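Local atomic coordinates of oxidase (Sinorhizobium meliloti, PDB entry 4FFU), a protein that probably belongs to the MaoC-like hot-dog family of enoyl-CoA hydratases and dehydratases, although it is named as a monoamine oxidase, an activity that remains uncertain. Residues 139-144 / 164-169; 145-150 / 158-163; 93-98 / 123-128; 50-55 / 84-89. All coordinates share one frame; numbering follows the deposited sequence. Where two conformers were deposited one is given.

Contact 1 of 4, residues 139-144 / 164-169; sequences PGAGRV and ILIVER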
loop_
_atom_site.group_PDB
_atom_site.type_symbol
_atom_site.label_atom_id
_atom_site.label_comp_id
_atom_site.label_asym_id
_atom_site.label_seq_id
_atom_site.Cartn_x
_atom_site.Cartn_y
_atom_site.Cartn_z
ATOM N N PRO I 139 0.544 -31.086 -28.911
ATOM C CA PRO I 139 -0.104 -32.396 -28.759
ATOM C C PRO I 139 -0.044 -32.950 -27.336
ATOM O O PRO I 139 -0.842 -33.834 -26.992
ATOM C CB PRO I 139 0.692 -33.297 -29.719
ATOM C CG PRO I 139 1.343 -32.351 -30.677
ATOM C CD PRO I 139 1.690 -31.162 -29.835
ATOM N N GLY I 140 0.885 -32.435 -26.525
ATOM C CA GLY I 140 1.026 -32.850 -25.133
ATOM C C GLY I 140 0.194 -32.019 -24.164
ATOM O O GLY I 140 0.319 -32.165 -22.939
ATOM N N ALA I 141 -0.655 -31.148 -24.710
ATOM C CA ALA I 141 -1.506 -30.283 -23.888
ATOM C C ALA I 141 -2.923 -30.256 -24.436
ATOM O O ALA I 141 -3.155 -30.629 -25.586
ATOM C CB ALA I 141 -0.942 -28.861 -23.820
ATOM N N GLY I 142 -3.857 -29.809 -23.598
ATOM C CA GLY I 142 -5.225 -29.524 -24.035
ATOM C C GLY I 142 -5.636 -28.146 -23.554
ATOM O O GLY I 142 -4.984 -27.577 -22.699
ATOM N N ARG I 143 -6.729 -27.631 -24.115
ATOM C CA ARG I 143 -7.303 -26.341 -23.734
ATOM C C ARG I 143 -8.526 -26.543 -22.838
ATOM O O ARG I 143 -9.438 -27.323 -23.179
ATOM C CB ARG I 143 -7.678 -25.550 -25.003
ATOM C CG ARG I 143 -8.326 -24.188 -24.766
ATOM C CD ARG I 143 -8.770 -23.530 -26.068
ATOM N NE ARG I 143 -10.155 -23.048 -26.013
ATOM C CZ ARG I 143 -10.536 -21.825 -26.371
ATOM N NH1 ARG I 143 -9.641 -20.962 -26.835
ATOM N NH2 ARG I 143 -11.811 -21.464 -26.284
ATOM N N VAL I 144 -8.550 -25.859 -21.696
ATOM C CA VAL I 144 -9.716 -25.905 -20.801
ATOM C C VAL I 144 -10.241 -24.477 -20.618
ATOM O O VAL I 144 -9.471 -23.567 -20.312
ATOM C CB VAL I 144 -9.355 -26.506 -19.425
ATOM C CG1 VAL I 144 -10.572 -26.533 -18.505
ATOM C CG2 VAL I 144 -8.772 -27.908 -19.581
ATOM N N ILE I 164 -9.067 -19.016 -20.347
ATOM C CA ILE I 164 -8.505 -20.058 -21.171
ATOM C C ILE I 164 -7.206 -20.569 -20.560
ATOM O O ILE I 164 -6.226 -19.818 -20.402
ATOM C CB ILE I 164 -8.210 -19.581 -22.618
ATOM C CG1 ILE I 164 -9.471 -19.013 -23.272
ATOM C CG2 ILE I 164 -7.658 -20.741 -23.436
ATOM C CD1 ILE I 164 -9.164 -18.131 -24.464
ATOM N N LEU I 165 -7.200 -21.858 -20.256
ATOM C CA LEU I 165 -6.040 -22.531 -19.698
ATOM C C LEU I 165 -5.455 -23.516 -20.693
ATOM O O LEU I 165 -6.192 -24.215 -21.404
ATOM C CB LEU I 165 -6.462 -23.324 -18.446
ATOM C CG LEU I 165 -7.054 -22.561 -17.278
ATOM C CD1 LEU I 165 -7.429 -23.554 -16.177
ATOM C CD2 LEU I 165 -6.024 -21.528 -16.792
ATOM N N ILE I 166 -4.127 -23.562 -20.767
ATOM C CA ILE I 166 -3.446 -24.610 -21.529
ATOM C C ILE I 166 -2.933 -25.601 -20.484
ATOM O O ILE I 166 -2.071 -25.249 -19.653
ATOM C CB ILE I 166 -2.289 -24.052 -22.380
ATOM C CG1 ILE I 166 -2.831 -23.089 -23.444
ATOM C CG2 ILE I 166 -1.480 -25.183 -23.040
ATOM C CD1 ILE I 166 -1.746 -22.469 -24.297
ATOM N N VAL I 167 -3.484 -26.813 -20.503
ATOM C CA VAL I 167 -3.260 -27.781 -19.430
ATOM C C VAL I 167 -2.486 -28.993 -19.968
ATOM O O VAL I 167 -2.879 -29.590 -20.963
ATOM C CB VAL I 167 -4.584 -28.250 -18.783
ATOM C CG1 VAL I 167 -4.293 -29.130 -17.566
ATOM C CG2 VAL I 167 -5.447 -27.045 -18.387
ATOM N N GLU I 168 -1.368 -29.314 -19.312
ATOM C CA GLU I 168 -0.580 -30.513 -19.635
ATOM C C GLU I 168 -1.420 -31.781 -19.581
ATOM O O GLU I 168 -2.246 -31.953 -18.680
ATOM C CB GLU I 168 0.582 -30.667 -18.654
ATOM C CG GLU I 168 1.700 -29.653 -18.833
ATOM C CD GLU I 168 2.794 -29.808 -17.787
ATOM O OE1 GLU I 168 2.997 -30.945 -17.289
ATOM O OE2 GLU I 168 3.461 -28.794 -17.466
ATOM N N ARG I 169 -1.199 -32.671 -20.546
ATOM C CA ARG I 169 -1.834 -33.989 -20.519
ATOM C C ARG I 169 -1.108 -34.860 -19.504
ATOM O O ARG I 169 0.095 -34.655 -19.259
ATOM C CB ARG I 169 -1.786 -34.640 -21.897
ATOM C CG ARG I 169 -2.662 -33.942 -22.922
ATOM C CD ARG I 169 -2.700 -34.720 -24.223
ATOM N NE ARG I 169 -3.481 -34.005 -25.225
ATOM C CZ ARG I 169 -4.784 -34.171 -25.425
ATOM N NH1 ARG I 169 -5.470 -35.047 -24.704
ATOM N NH2 ARG I 169 -5.395 -33.459 -26.356
HETATM O O HOH W 1 -3.442 -31.357 -28.043
#

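Contact 2 of 4, residues 145-150 / 158-163; sequences VERCEV and VLAADH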
loop_
_atom_site.group_PDB
_atom_site.type_symbol
_atom_site.label_atom_id
_atom_site.label_comp_id
_atom_site.label_asym_id
_atom_site.label_seq_id
_atom_site.Cartn_x
_atom_site.Cartn_y
_atom_site.Cartn_z
ATOM N N VAL I 145 -11.542 -24.282 -20.830
ATOM C CA VAL I 145 -12.157 -22.981 -20.546
ATOM C C VAL I 145 -12.842 -23.031 -19.179
ATOM O O VAL I 145 -13.729 -23.860 -18.949
ATOM C CB VAL I 145 -13.174 -22.582 -21.613
ATOM C CG1 VAL I 145 -13.894 -21.284 -21.212
ATOM C CG2 VAL I 145 -12.500 -22.472 -22.981
ATOM N N GLU I 146 -12.422 -22.141 -18.285
ATOM C CA GLU I 146 -13.108 -21.923 -17.006
ATOM C C GLU I 146 -13.941 -20.633 -17.069
ATOM O O GLU I 146 -13.399 -19.524 -17.175
ATOM C CB GLU I 146 -12.095 -21.807 -15.873
ATOM C CG GLU I 146 -11.282 -23.069 -15.644
ATOM C CD GLU I 146 -10.552 -23.062 -14.317
ATOM O OE1 GLU I 146 -10.022 -22.005 -13.910
ATOM O OE2 GLU I 146 -10.495 -24.134 -13.690
ATOM N N ARG I 147 -15.255 -20.781 -16.979
ATOM C CA ARG I 147 -16.148 -19.641 -16.943
ATOM C C ARG I 147 -16.080 -19.033 -15.550
ATOM O O ARG I 147 -16.316 -19.744 -14.563
ATOM C CB ARG I 147 -17.574 -20.086 -17.257
ATOM C CG ARG I 147 -18.590 -18.959 -17.132
ATOM C CD ARG I 147 -19.067 -18.523 -18.503
ATOM N NE ARG I 147 -20.124 -17.502 -18.446
ATOM C CZ ARG I 147 -20.014 -16.284 -18.980
ATOM N NH1 ARG I 147 -18.892 -15.927 -19.610
ATOM N NH2 ARG I 147 -21.039 -15.432 -18.897
ATOM N N CYS I 148 -15.757 -17.738 -15.458
ATOM C CA CYS I 148 -15.668 -17.066 -14.167
ATOM C C CYS I 148 -16.821 -16.082 -14.070
ATOM O O CYS I 148 -17.006 -15.264 -14.959
ATOM C CB CYS I 148 -14.334 -16.331 -14.010
ATOM S SG CYS I 148 -12.913 -17.460 -14.043
ATOM N N GLU I 149 -17.589 -16.171 -12.992
ATOM C CA GLU I 149 -18.664 -15.245 -12.752
ATOM C C GLU I 149 -18.497 -14.646 -11.381
ATOM O O GLU I 149 -18.549 -15.377 -10.374
ATOM C CB GLU I 149 -20.013 -15.955 -12.811
ATOM C CG GLU I 149 -20.349 -16.521 -14.168
ATOM C CD GLU I 149 -21.588 -17.373 -14.099
ATOM O OE1 GLU I 149 -21.474 -18.535 -13.669
ATOM O OE2 GLU I 149 -22.674 -16.872 -14.456
ATOM N N VAL I 150 -18.326 -13.325 -11.349
ATOM C CA VAL I 150 -18.231 -12.571 -10.101
ATOM C C VAL I 150 -19.644 -12.121 -9.727
ATOM O O VAL I 150 -20.338 -11.499 -10.529
ATOM C CB VAL I 150 -17.313 -11.331 -10.259
ATOM C CG1 VAL I 150 -17.120 -10.676 -8.908
ATOM C CG2 VAL I 150 -15.966 -11.743 -10.871
ATOM N N VAL I 158 -21.893 -9.499 -11.611
ATOM C CA VAL I 158 -21.387 -8.144 -11.892
ATOM C C VAL I 158 -20.305 -8.163 -12.983
ATOM O O VAL I 158 -20.084 -7.140 -13.659
ATOM C CB VAL I 158 -20.872 -7.429 -10.621
ATOM C CG1 VAL I 158 -22.006 -7.377 -9.594
ATOM C CG2 VAL I 158 -19.657 -8.160 -10.040
ATOM N N LEU I 159 -19.648 -9.317 -13.143
ATOM C CA LEU I 159 -18.632 -9.500 -14.174
ATOM C C LEU I 159 -18.571 -10.981 -14.592
ATOM O O LEU I 159 -18.748 -11.896 -13.770
ATOM C CB LEU I 159 -17.262 -9.033 -13.600
ATOM C CG LEU I 159 -16.064 -9.073 -14.543
ATOM C CD1 LEU I 159 -15.077 -7.954 -14.144
ATOM C CD2 LEU I 159 -15.375 -10.444 -14.540
ATOM N N ALA I 160 -18.304 -11.220 -15.867
ATOM C CA ALA I 160 -18.125 -12.582 -16.356
ATOM C C ALA I 160 -16.969 -12.590 -17.324
ATOM O O ALA I 160 -16.695 -11.581 -17.958
ATOM C CB ALA I 160 -19.393 -13.062 -17.054
ATOM N N ALA I 161 -16.288 -13.725 -17.421
ATOM C CA ALA I 161 -15.185 -13.884 -18.370
ATOM C C ALA I 161 -14.909 -15.363 -18.529
ATOM O O ALA I 161 -15.087 -16.119 -17.579
ATOM C CB ALA I 161 -13.935 -13.197 -17.855
ATOM N N ASP I 162 -14.426 -15.752 -19.706
ATOM C CA ASP I 162 -13.995 -17.128 -19.963
ATOM C C ASP I 162 -12.483 -17.232 -19.896
ATOM O O ASP I 162 -11.776 -16.665 -20.740
ATOM C CB ASP I 162 -14.478 -17.587 -21.344
ATOM C CG ASP I 162 -15.990 -17.696 -21.430
ATOM O OD1 ASP I 162 -16.640 -17.840 -20.378
ATOM O OD2 ASP I 162 -16.523 -17.597 -22.566
ATOM N N HIS I 163 -11.976 -17.922 -18.878
ATOM C CA HIS I 163 -10.532 -18.052 -18.681
ATOM C C HIS I 163 -10.031 -19.261 -19.467
ATOM O O HIS I 163 -10.530 -20.386 -19.295
ATOM C CB HIS I 163 -10.233 -18.205 -17.192
ATOM C CG HIS I 163 -8.780 -18.155 -16.854
ATOM N ND1 HIS I 163 -8.296 -18.570 -15.634
ATOM C CD2 HIS I 163 -7.711 -17.705 -17.554
ATOM C CE1 HIS I 163 -6.985 -18.385 -15.598
ATOM N NE2 HIS I 163 -6.607 -17.862 -16.751
HETATM O O HOH W 2 -10.196 -19.571 -13.885
#

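Contact 3 of 4, residues 93-98 / 123-128; sequences GLTASL and IRTRVT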
loop_
_atom_site.group_PDB
_atom_site.type_symbol
_atom_site.label_atom_id
_atom_site.label_comp_id
_atom_site.label_asym_id
_atom_site.label_seq_id
_atom_site.Cartn_x
_atom_site.Cartn_y
_atom_site.Cartn_z
ATOM N N GLY I 93 -8.454 -12.877 -8.458
ATOM C CA GLY I 93 -7.613 -13.105 -7.290
ATOM C C GLY I 93 -8.281 -13.980 -6.246
ATOM O O GLY I 93 -7.605 -14.786 -5.618
ATOM N N LEU I 94 -9.597 -13.815 -6.057
ATOM C CA LEU I 94 -10.344 -14.652 -5.112
ATOM C C LEU I 94 -10.208 -16.141 -5.418
ATOM O O LEU I 94 -10.310 -16.975 -4.514
ATOM C CB LEU I 94 -11.832 -14.272 -5.097
ATOM C CG LEU I 94 -12.136 -12.966 -4.366
ATOM C CD1 LEU I 94 -13.559 -12.560 -4.722
ATOM C CD2 LEU I 94 -11.974 -13.161 -2.871
ATOM N N THR I 95 -9.988 -16.472 -6.693
ATOM C CA THR I 95 -9.820 -17.899 -7.119
ATOM C C THR I 95 -8.398 -18.482 -6.875
ATOM O O THR I 95 -8.151 -19.685 -7.116
ATOM C CB THR I 95 -10.169 -18.113 -8.613
ATOM O OG1 THR I 95 -9.109 -17.611 -9.449
ATOM C CG2 THR I 95 -11.481 -17.419 -8.985
ATOM N N ALA I 96 -7.472 -17.637 -6.418
ATOM C CA ALA I 96 -6.058 -18.025 -6.378
ATOM C C ALA I 96 -5.741 -18.714 -5.059
ATOM O O ALA I 96 -4.874 -18.264 -4.324
ATOM C CB ALA I 96 -5.171 -16.803 -6.546
ATOM N N SER I 97 -6.455 -19.787 -4.738
ATOM C CA SER I 97 -6.229 -20.469 -3.466
ATOM C C SER I 97 -5.580 -21.798 -3.748
ATOM O O SER I 97 -4.566 -22.157 -3.137
ATOM C CB SER I 97 -7.537 -20.676 -2.711
ATOM O OG SER I 97 -8.471 -21.314 -3.559
ATOM N N LEU I 98 -6.169 -22.532 -4.679
ATOM C CA LEU I 98 -5.653 -23.833 -5.046
ATOM C C LEU I 98 -4.822 -23.630 -6.298
ATOM O O LEU I 98 -5.275 -22.988 -7.267
ATOM C CB LEU I 98 -6.791 -24.843 -5.296
ATOM C CG LEU I 98 -7.627 -25.436 -4.145
ATOM C CD1 LEU I 98 -6.791 -26.279 -3.186
ATOM C CD2 LEU I 98 -8.424 -24.385 -3.379
ATOM N N ILE I 123 -18.297 -9.357 -2.973
ATOM C CA ILE I 123 -18.222 -10.240 -4.136
ATOM C C ILE I 123 -17.645 -11.623 -3.844
ATOM O O ILE I 123 -16.821 -11.786 -2.929
ATOM C CB ILE I 123 -17.478 -9.608 -5.349
ATOM C CG1 ILE I 123 -16.026 -9.251 -4.996
ATOM C CG2 ILE I 123 -18.265 -8.404 -5.842
ATOM C CD1 ILE I 123 -15.113 -8.936 -6.190
ATOM N N ARG I 124 -18.113 -12.605 -4.617
ATOM C CA ARG I 124 -17.569 -13.970 -4.615
ATOM C C ARG I 124 -17.440 -14.363 -6.062
ATOM O O ARG I 124 -18.114 -13.799 -6.929
ATOM C CB ARG I 124 -18.549 -14.947 -3.956
ATOM C CG ARG I 124 -18.768 -14.733 -2.470
ATOM C CD ARG I 124 -20.109 -15.327 -2.059
ATOM N NE ARG I 124 -21.217 -14.523 -2.594
ATOM C CZ ARG I 124 -22.476 -14.938 -2.756
ATOM N NH1 ARG I 124 -22.832 -16.183 -2.431
ATOM N NH2 ARG I 124 -23.384 -14.100 -3.254
ATOM N N THR I 125 -16.565 -15.319 -6.350
ATOM C CA THR I 125 -16.401 -15.755 -7.741
ATOM C C THR I 125 -16.802 -17.209 -7.880
ATOM O O THR I 125 -16.378 -18.053 -7.094
ATOM C CB THR I 125 -14.972 -15.556 -8.246
ATOM O OG1 THR I 125 -14.643 -14.159 -8.121
ATOM C CG2 THR I 125 -14.876 -15.952 -9.738
ATOM N N ARG I 126 -17.657 -17.480 -8.867
ATOM C CA ARG I 126 -18.020 -18.856 -9.198
ATOM C C ARG I 126 -17.209 -19.285 -10.409
ATOM O O ARG I 126 -17.140 -18.552 -11.407
ATOM C CB ARG I 126 -19.526 -18.960 -9.516
ATOM C CG ARG I 126 -19.993 -20.397 -9.763
ATOM C CD ARG I 126 -21.513 -20.491 -9.694
ATOM N NE ARG I 126 -22.074 -19.630 -10.728
ATOM C CZ ARG I 126 -23.164 -18.887 -10.583
ATOM N NH1 ARG I 126 -23.819 -18.893 -9.431
ATOM N NH2 ARG I 126 -23.586 -18.124 -11.590
ATOM N N VAL I 127 -16.587 -20.461 -10.337
ATOM C CA VAL I 127 -15.752 -20.912 -11.452
ATOM C C VAL I 127 -16.300 -22.245 -11.937
ATOM O O VAL I 127 -16.420 -23.160 -11.143
ATOM C CB VAL I 127 -14.270 -21.076 -11.044
ATOM C CG1 VAL I 127 -13.458 -21.544 -12.238
ATOM C CG2 VAL I 127 -13.703 -19.741 -10.550
ATOM N N THR I 128 -16.658 -22.327 -13.223
ATOM C CA THR I 128 -17.277 -23.535 -13.775
ATOM C C THR I 128 -16.405 -24.037 -14.919
ATOM O O THR I 128 -16.022 -23.247 -15.790
ATOM C CB THR I 128 -18.700 -23.247 -14.324
ATOM O OG1 THR I 128 -19.520 -22.680 -13.292
ATOM C CG2 THR I 128 -19.396 -24.565 -14.832
#

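Contact 4 of 4, residues 50-55 / 84-89; sequences TDFVVH and GTMIFS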
loop_
_atom_site.group_PDB
_atom_site.type_symbol
_atom_site.label_atom_id
_atom_site.label_comp_id
_atom_site.label_asym_id
_atom_site.label_seq_id
_atom_site.Cartn_x
_atom_site.Cartn_y
_atom_site.Cartn_z
ATOM N N THR I 50 -11.047 1.671 0.572
ATOM C CA THR I 50 -9.578 1.391 0.497
ATOM C C THR I 50 -9.202 0.738 -0.819
ATOM O O THR I 50 -8.213 1.089 -1.463
ATOM C CB THR I 50 -9.123 0.454 1.636
ATOM O OG1 THR I 50 -9.380 1.108 2.884
ATOM C CG2 THR I 50 -7.611 0.198 1.540
ATOM N N ASP I 51 -9.998 -0.232 -1.219
ATOM C CA ASP I 51 -9.736 -0.940 -2.483
ATOM C C ASP I 51 -9.805 -0.007 -3.696
ATOM O O ASP I 51 -9.031 -0.188 -4.667
ATOM C CB ASP I 51 -10.729 -2.105 -2.614
ATOM C CG ASP I 51 -10.529 -3.154 -1.550
ATOM O OD1 ASP I 51 -9.420 -3.727 -1.470
ATOM O OD2 ASP I 51 -11.497 -3.432 -0.780
ATOM N N PHE I 52 -10.730 0.960 -3.674
ATOM C CA PHE I 52 -10.824 1.974 -4.746
ATOM C C PHE I 52 -9.548 2.799 -4.786
ATOM O O PHE I 52 -8.986 3.003 -5.858
ATOM C CB PHE I 52 -12.002 2.944 -4.548
ATOM C CG PHE I 52 -13.342 2.428 -4.996
ATOM C CD1 PHE I 52 -13.838 1.194 -4.568
ATOM C CD2 PHE I 52 -14.155 3.245 -5.775
ATOM C CE1 PHE I 52 -15.108 0.775 -4.970
ATOM C CE2 PHE I 52 -15.439 2.855 -6.147
ATOM C CZ PHE I 52 -15.919 1.605 -5.750
ATOM N N VAL I 53 -9.093 3.260 -3.619
ATOM C CA VAL I 53 -7.936 4.162 -3.517
ATOM C C VAL I 53 -6.631 3.411 -3.863
ATOM O O VAL I 53 -5.794 3.960 -4.581
ATOM C CB VAL I 53 -7.867 4.801 -2.110
ATOM C CG1 VAL I 53 -6.567 5.585 -1.901
ATOM C CG2 VAL I 53 -9.089 5.699 -1.892
ATOM N N VAL I 54 -6.514 2.159 -3.405
ATOM C CA VAL I 54 -5.370 1.278 -3.744
ATOM C C VAL I 54 -5.369 1.000 -5.236
ATOM O O VAL I 54 -4.316 1.098 -5.882
ATOM C CB VAL I 54 -5.366 -0.037 -2.927
ATOM C CG1 VAL I 54 -4.230 -0.945 -3.423
ATOM C CG2 VAL I 54 -5.129 0.305 -1.460
ATOM N N HIS I 55 -6.535 0.668 -5.798
ATOM C CA HIS I 55 -6.528 0.356 -7.237
ATOM C C HIS I 55 -6.084 1.558 -8.074
ATOM O O HIS I 55 -5.323 1.391 -9.034
ATOM C CB HIS I 55 -7.910 -0.074 -7.739
ATOM C CG HIS I 55 -7.851 -0.774 -9.058
ATOM N ND1 HIS I 55 -7.414 -2.070 -9.179
ATOM C CD2 HIS I 55 -8.136 -0.351 -10.313
ATOM C CE1 HIS I 55 -7.471 -2.440 -10.447
ATOM N NE2 HIS I 55 -7.893 -1.411 -11.160
ATOM N N GLY I 84 -13.403 -1.183 -13.678
ATOM C CA GLY I 84 -13.568 -2.498 -14.293
ATOM C C GLY I 84 -12.392 -3.444 -14.043
ATOM O O GLY I 84 -12.576 -4.634 -13.761
ATOM N N THR I 85 -11.181 -2.900 -14.141
ATOM C CA THR I 85 -9.989 -3.713 -13.937
ATOM C C THR I 85 -9.852 -4.176 -12.481
ATOM O O THR I 85 -9.200 -5.185 -12.250
ATOM C CB THR I 85 -8.686 -2.980 -14.358
ATOM O OG1 THR I 85 -8.650 -1.681 -13.761
ATOM C CG2 THR I 85 -8.569 -2.862 -15.900
HETATM N N MSE I 86 -10.441 -3.452 -11.528
HETATM C CA MSE I 86 -10.423 -3.888 -10.098
HETATM C C MSE I 86 -11.356 -5.071 -9.888
HETATM O O MSE I 86 -11.011 -6.064 -9.222
HETATM C CB MSE I 86 -10.908 -2.779 -9.140
HETATM C CG MSE I 86 -10.582 -3.203 -7.710
HETATM SE SE MSE I 86 -11.826 -2.246 -6.503
HETATM C CE MSE I 86 -11.830 -0.439 -7.289
ATOM N N ILE I 87 -12.551 -4.987 -10.457
ATOM C CA ILE I 87 -13.504 -6.105 -10.267
ATOM C C ILE I 87 -12.941 -7.357 -10.930
ATOM O O ILE I 87 -13.034 -8.456 -10.405
ATOM C CB ILE I 87 -14.904 -5.708 -10.737
ATOM C CG1 ILE I 87 -15.351 -4.459 -9.935
ATOM C CG2 ILE I 87 -15.918 -6.826 -10.512
ATOM C CD1 ILE I 87 -15.188 -4.580 -8.408
ATOM N N PHE I 88 -12.300 -7.165 -12.067
ATOM C CA PHE I 88 -11.626 -8.266 -12.754
ATOM C C PHE I 88 -10.471 -8.839 -11.927
ATOM O O PHE I 88 -10.430 -10.046 -11.709
ATOM C CB PHE I 88 -11.151 -7.822 -14.135
ATOM C CG PHE I 88 -10.549 -8.936 -14.959
ATOM C CD1 PHE I 88 -11.269 -10.093 -15.231
ATOM C CD2 PHE I 88 -9.261 -8.796 -15.502
ATOM C CE1 PHE I 88 -10.728 -11.134 -15.994
ATOM C CE2 PHE I 88 -8.711 -9.833 -16.273
ATOM C CZ PHE I 88 -9.436 -10.995 -16.513
ATOM N N SER I 89 -9.524 -7.980 -11.507
ATOM C CA SER I 89 -8.343 -8.434 -10.762
ATOM C C SER I 89 -8.685 -9.088 -9.434
ATOM O O SER I 89 -8.111 -10.116 -9.080
ATOM C CB SER I 89 -7.358 -7.281 -10.540
ATOM O OG SER I 89 -6.950 -6.735 -11.785
#

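Contact 1 of 4, residues 139-144 / 164-169
Arg169 folds back against Pro139, Gly140 and Ala141, closing the outer end of an antiparallel pairing with a side chain as well as with its backbone. Arg169 N bonds Gly140 O (2.9 Å), the last rung of a ladder that runs through Gly142 with Val167 and Val144 with Leu165, two hydrogen-bonded pairs with two bonds each. From there the side chain climbs along the loop. Arg169 CB and Arg169 CG both rest on Gly140 O, at 3.4 and 3.5 Å, and CD passes on to Pro139 O. Because the Arg169 chain stays extended from CG to NE (chi2 -173°, chi3 -177°), Arg169 NE arrives beside the same carbonyl, where it makes a weak, strongly bent bond to Pro139 O of 3.2 Å with 124° at the hydrogen. At the tip, NH2 has a weak bond to a water lying in the guanidinium plane, and this water also bonds Ala141 O. The stronger partner of NH2 is Asp134, in a salt bridge.

Further along the strands the contact becomes apolar. Val144 and Val167 meet diagonally on one face through their CG2 methyls, 3.6 Å apart, and Leu165 shares that face. On the other, Ile166 CG2 lies 3.8 Å from Ala141 CB.

The two segments form the open end of the hairpin built from strands 141-151 and 157-168. Arg143 bonds through its backbone to Glu133 at the end of strand 122-134, while Ile164 and Ile166 pair with strand 103-113, which places this hairpin in the interior of the five-stranded sheet.

Contact 2 of 4, residues 145-150 / 158-163
Val150 faces two residues at once, Val158 and Leu159, in a classic beta bulge. Its carbonyl oxygen takes a firm bond from Val158 N (2.8 Å) and a weak one from Leu159 N (3.5 Å), and its side chain touches both: CG1 meets Val158 CG2 at 3.7 Å, while CG2 lies against Leu159 CD2. Beyond the bulge the antiparallel register is regular, with Cys148 opposite Ala161 and Glu146 opposite His163.

On the face carrying Arg147 and Asp162 a salt bridge crosses between the strands. Arg147 starts with CG anti to its backbone N, then bends sharply at chi2 (107°), which brings Arg147 NH1 to Asp162 OD1 at 3.1 Å in a nearly straight bond (164°). OD1 lies in the guanidinium plane, yet the donor stands well above the carboxylate plane, the guanidinium and carboxylate planes being 66° apart. Arg147 NH2 meanwhile rests 3.4 Å from Ala160 CB.

On the other face a water bonds His163 ND1 at the ring's edge and also lies next to Glu146 OE1, while His163 NE2 bonds Ser105 and the ring stacks on Tyr108. Asp162 OD2 is bridged to Arg110, and a carboxylate held between two arginines would be expected to remain ionised.

Contact 3 of 4, residues 93-98 / 123-128
Thr95 and Leu94 lay methyl groups on one face of strand 122-134, and the whole contact across these segments is made by van der Waals touch, with no hydrogen bond between them. Thr95 CG2 carries the first point: it sits 3.6 Å from Val127 CG2 and 3.8 Å from Thr125 CG2, inserted beside two residues that lie two apart on the strand. Leu94 supplies the second, mainly through CD1, which lies over the strand backbone at Ile123 O (3.8 Å), next to Thr125 OG1 (3.9 Å) and, more loosely, near Ile123 CG1.

The next shell explains these poses. With chi1 of 76°, the Thr95 hydroxyl lies between its own N and carbonyl carbon and bonds Val92 O, which leaves the methyl to meet the strand. The Thr125 hydroxyl in turn reaches Gly91 O, so the backbone at Gly91 is joined to the strand by a polar tie set within the contact, beside Leu94 CD1. Gly93 to Ala96 form a type I turn, closed by Ala96 N to Gly93 O at 3.0 Å, and Ala96 is the centre of an inverse gamma turn. Arg40 also bonds Thr95 O, and Ala96 meets Asp61 of the second subunit.

A salt bridge from Arg126 to Glu149 links the strand to its neighbour in the sheet. Strand 122-134 lies between strands 39-46 and 141-151, pairing with both, while segment 93-98 leads on from helix 84-93, the helix that packs along the sheet.

Contact 4 of 4, residues 50-55 / 84-89
This is a buried helix-helix contact, steeply crossed, between helices 49-59 and 84-93, the axes of whose short segments cross at 109° and come within 10.5 Å. His55 and the selenomethionine Met86 carry most of it. Met86 CB stands over the centre of one face of the His55 ring, 3.5 Å from its centroid and only 9° off the normal, a CH-pi contact. At the ring's edge, in its plane, His55 NE2 shares a hydrogen bond of 2.7 Å with Thr85 OG1, nearly straight at 163°. ND1 bonds His58 of the second subunit, so both ring nitrogens are engaged and the ring's rotation is fixed.

Farther out, the selenomethionine chain bends at its last torsion and turns the Met86 CE methyl onto Phe52, 3.6 Å from Phe52 CA and 3.8 Å from Phe52 CD1. Met86 SE passes Asp51 CB at 4.0 Å.

SE beside the Phe52 ring makes a Met-aromatic contact. With His55 ND1 bonded to His58 of the second subunit and Thr85 packed against Ser89 of that same subunit, the helix pair also lies at a subunit interface, an arrangement consistent with hot-dog dimers.

Overall arrangement
From the N terminus, contact 4 closes first, tying helix 49-59 to helix 84-93 across 28 intervening residues that include two short helices. Contact 3 takes up the chain just after helix 84-93 and brings strand 122-134 back to residues 93-98, enclosing strand 103-113. The hairpin comes last: contact 1 joins its open end, and contact 2 is nested inside the loop so closed. No loops cross. Contacts 1 and 2 share both strands; contact 2 touches contact 3 through neighbouring strands 141-151 and 122-134, and contact 4 where Leu159 and Val158 pack on Ile87. The bulged end of the hairpin thus joins the sheet to helix 84-93, while contact 1 lies about 30 Å from contact 4, centre to centre.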